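Local coordinates for succinoglycan biosynthesis protein (Bacillus cereus ATCC 14579, PDB 2QGM) that probably acts as a hydrolase of the erythromycin esterase-like family, perhaps in succinoglycan biosynthesis, at residues Leu79-His84 and Met302-Asn307. Sequence-based numbering, arbitrary orientation.
Sequences LGENTH and MVWAHN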
# COMPACT_ATOMS: atom_id res chain seq x y z
N LEU A 79 -0.71 2.35 -5.91
CA LEU A 79 0.19 3.50 -5.87
C LEU A 79 1.42 3.16 -5.04
O LEU A 79 1.38 3.20 -3.81
CB LEU A 79 -0.52 4.71 -5.24
CG LEU A 79 -1.87 5.12 -5.82
CD1 LEU A 79 -2.54 6.11 -4.88
CD2 LEU A 79 -1.68 5.73 -7.21
N GLY A 80 2.52 2.83 -5.71
CA GLY A 80 3.73 2.47 -4.99
C GLY A 80 4.64 3.60 -4.56
O GLY A 80 4.38 4.78 -4.83
N GLU A 81 5.71 3.23 -3.85
CA GLU A 81 6.73 4.16 -3.39
C GLU A 81 8.06 3.43 -3.45
O GLU A 81 8.19 2.28 -2.98
CB GLU A 81 6.41 4.66 -1.96
CG GLU A 81 5.97 3.58 -0.99
CD GLU A 81 5.38 4.16 0.28
OE1 GLU A 81 4.52 5.05 0.17
OE2 GLU A 81 5.77 3.72 1.38
N ASN A 82 9.06 4.08 -4.04
CA ASN A 82 10.38 3.49 -4.21
C ASN A 82 11.07 3.17 -2.89
O ASN A 82 11.84 2.21 -2.80
CB ASN A 82 11.26 4.39 -5.07
CG ASN A 82 12.25 3.60 -5.90
OD1 ASN A 82 12.45 2.41 -5.66
ND2 ASN A 82 12.86 4.25 -6.89
N THR A 83 10.82 4.00 -1.88
CA THR A 83 11.38 3.77 -0.55
C THR A 83 10.26 4.08 0.41
O THR A 83 9.16 4.48 0.00
CB THR A 83 12.56 4.73 -0.23
OG1 THR A 83 12.05 5.97 0.25
CG2 THR A 83 13.41 4.97 -1.48
N HIS A 84 10.53 3.89 1.70
CA HIS A 84 9.56 4.18 2.76
C HIS A 84 10.01 5.45 3.49
O HIS A 84 9.62 5.68 4.63
CB HIS A 84 9.48 3.02 3.75
CG HIS A 84 8.56 1.92 3.32
ND1 HIS A 84 8.79 0.59 3.61
CD2 HIS A 84 7.37 1.96 2.68
CE1 HIS A 84 7.78 -0.14 3.16
NE2 HIS A 84 6.91 0.67 2.59
N MSE A 302 -8.08 2.70 -4.11
CA MSE A 302 -6.67 3.04 -4.22
C MSE A 302 -5.90 2.17 -3.24
O MSE A 302 -6.30 2.03 -2.09
CB MSE A 302 -6.44 4.51 -3.87
CG MSE A 302 -7.17 5.51 -4.77
SE MSE A 302 -7.17 7.29 -3.95
CE MSE A 302 -8.57 6.97 -2.67
N VAL A 303 -4.80 1.58 -3.69
CA VAL A 303 -3.97 0.76 -2.82
C VAL A 303 -2.62 1.46 -2.66
O VAL A 303 -1.84 1.58 -3.61
CB VAL A 303 -3.77 -0.66 -3.39
CG1 VAL A 303 -2.81 -1.46 -2.49
CG2 VAL A 303 -5.11 -1.36 -3.47
N TRP A 304 -2.38 1.96 -1.46
CA TRP A 304 -1.14 2.66 -1.13
C TRP A 304 -0.21 1.68 -0.43
O TRP A 304 -0.53 1.17 0.64
CB TRP A 304 -1.44 3.84 -0.21
CG TRP A 304 -0.24 4.59 0.31
CD1 TRP A 304 0.80 4.08 1.03
CD2 TRP A 304 -0.00 6.00 0.21
NE1 TRP A 304 1.67 5.09 1.39
CE2 TRP A 304 1.19 6.28 0.90
CE3 TRP A 304 -0.69 7.06 -0.40
CZ2 TRP A 304 1.72 7.57 1.01
CZ3 TRP A 304 -0.17 8.34 -0.29
CH2 TRP A 304 1.02 8.59 0.40
N ALA A 305 0.94 1.40 -1.04
CA ALA A 305 1.88 0.46 -0.44
C ALA A 305 3.22 0.62 -1.11
O ALA A 305 3.38 1.44 -2.01
CB ALA A 305 1.36 -0.97 -0.63
N HIS A 306 4.20 -0.16 -0.66
CA HIS A 306 5.52 -0.10 -1.27
C HIS A 306 5.42 -0.66 -2.69
O HIS A 306 4.52 -1.43 -2.99
CB HIS A 306 6.50 -0.95 -0.46
CG HIS A 306 7.93 -0.71 -0.83
ND1 HIS A 306 8.49 -1.18 -2.00
CD2 HIS A 306 8.91 -0.03 -0.19
CE1 HIS A 306 9.75 -0.79 -2.07
NE2 HIS A 306 10.03 -0.09 -0.98
N ASN A 307 6.36 -0.27 -3.55
CA ASN A 307 6.40 -0.79 -4.92
C ASN A 307 6.30 -2.30 -4.90
O ASN A 307 5.59 -2.91 -5.70
CB ASN A 307 7.73 -0.45 -5.60
CG ASN A 307 7.76 0.94 -6.20
OD1 ASN A 307 6.74 1.61 -6.33
ND2 ASN A 307 8.95 1.37 -6.61
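Leu79 and Trp304 pair as neighbours in parallel strands, Leu79 N giving a nearly straight bond to Val303 O (2.7 Å) and Ala305 N returning a weak one to Leu79 O (3.3 Å). Just past this bridge Gly80 CA makes a C-H...O contact with Ala305 O, and Asn307 N bonds to Glu81 O at 3.2 Å, reaching it from above the carbonyl plane. That same carbonyl oxygen lies over the centre of one face of the His306 ring, 3.4 Å above its plane. With CG anti to the backbone N (chi1 -167°), the imidazole extends along the loop 81-84 and turns its CD2 edge to a face of His84. The two rings form an edge-to-face pair, centroids 4.7 Å apart and planes at 79°. His306 NE2 is bonded to Ile410 O, while ND1 caps Ile308 N at the start of helix 307-310, which fixes the ring's rotation at both nitrogens. The Glu81 carboxylate stands steeply to the Trp304 indole, with OE1 3.1 Å from Trp304 NE1. Lys93 forms a salt bridge with OE1 and a cation-pi contact with the indole; Tyr140 OH is hydrogen-bonded to both OE2 and NE1, so both carboxylate oxygens are held. Asn307 lays its amide against the Glu81 backbone, CG 3.5 Å from Glu81 O, and anchors ND2 on Ser341 O of strand 336-344, on the far side of strand 76-79. Two parallel central strands thus end side by side, their following loops bringing Glu81, His84 and His306 together at the C-terminal edge of the sheet, where alpha/beta folds commonly place their active sites; a cluster of acid and histidines here is consistent with the catalytic centre of erythromycin esterase-like enzymes.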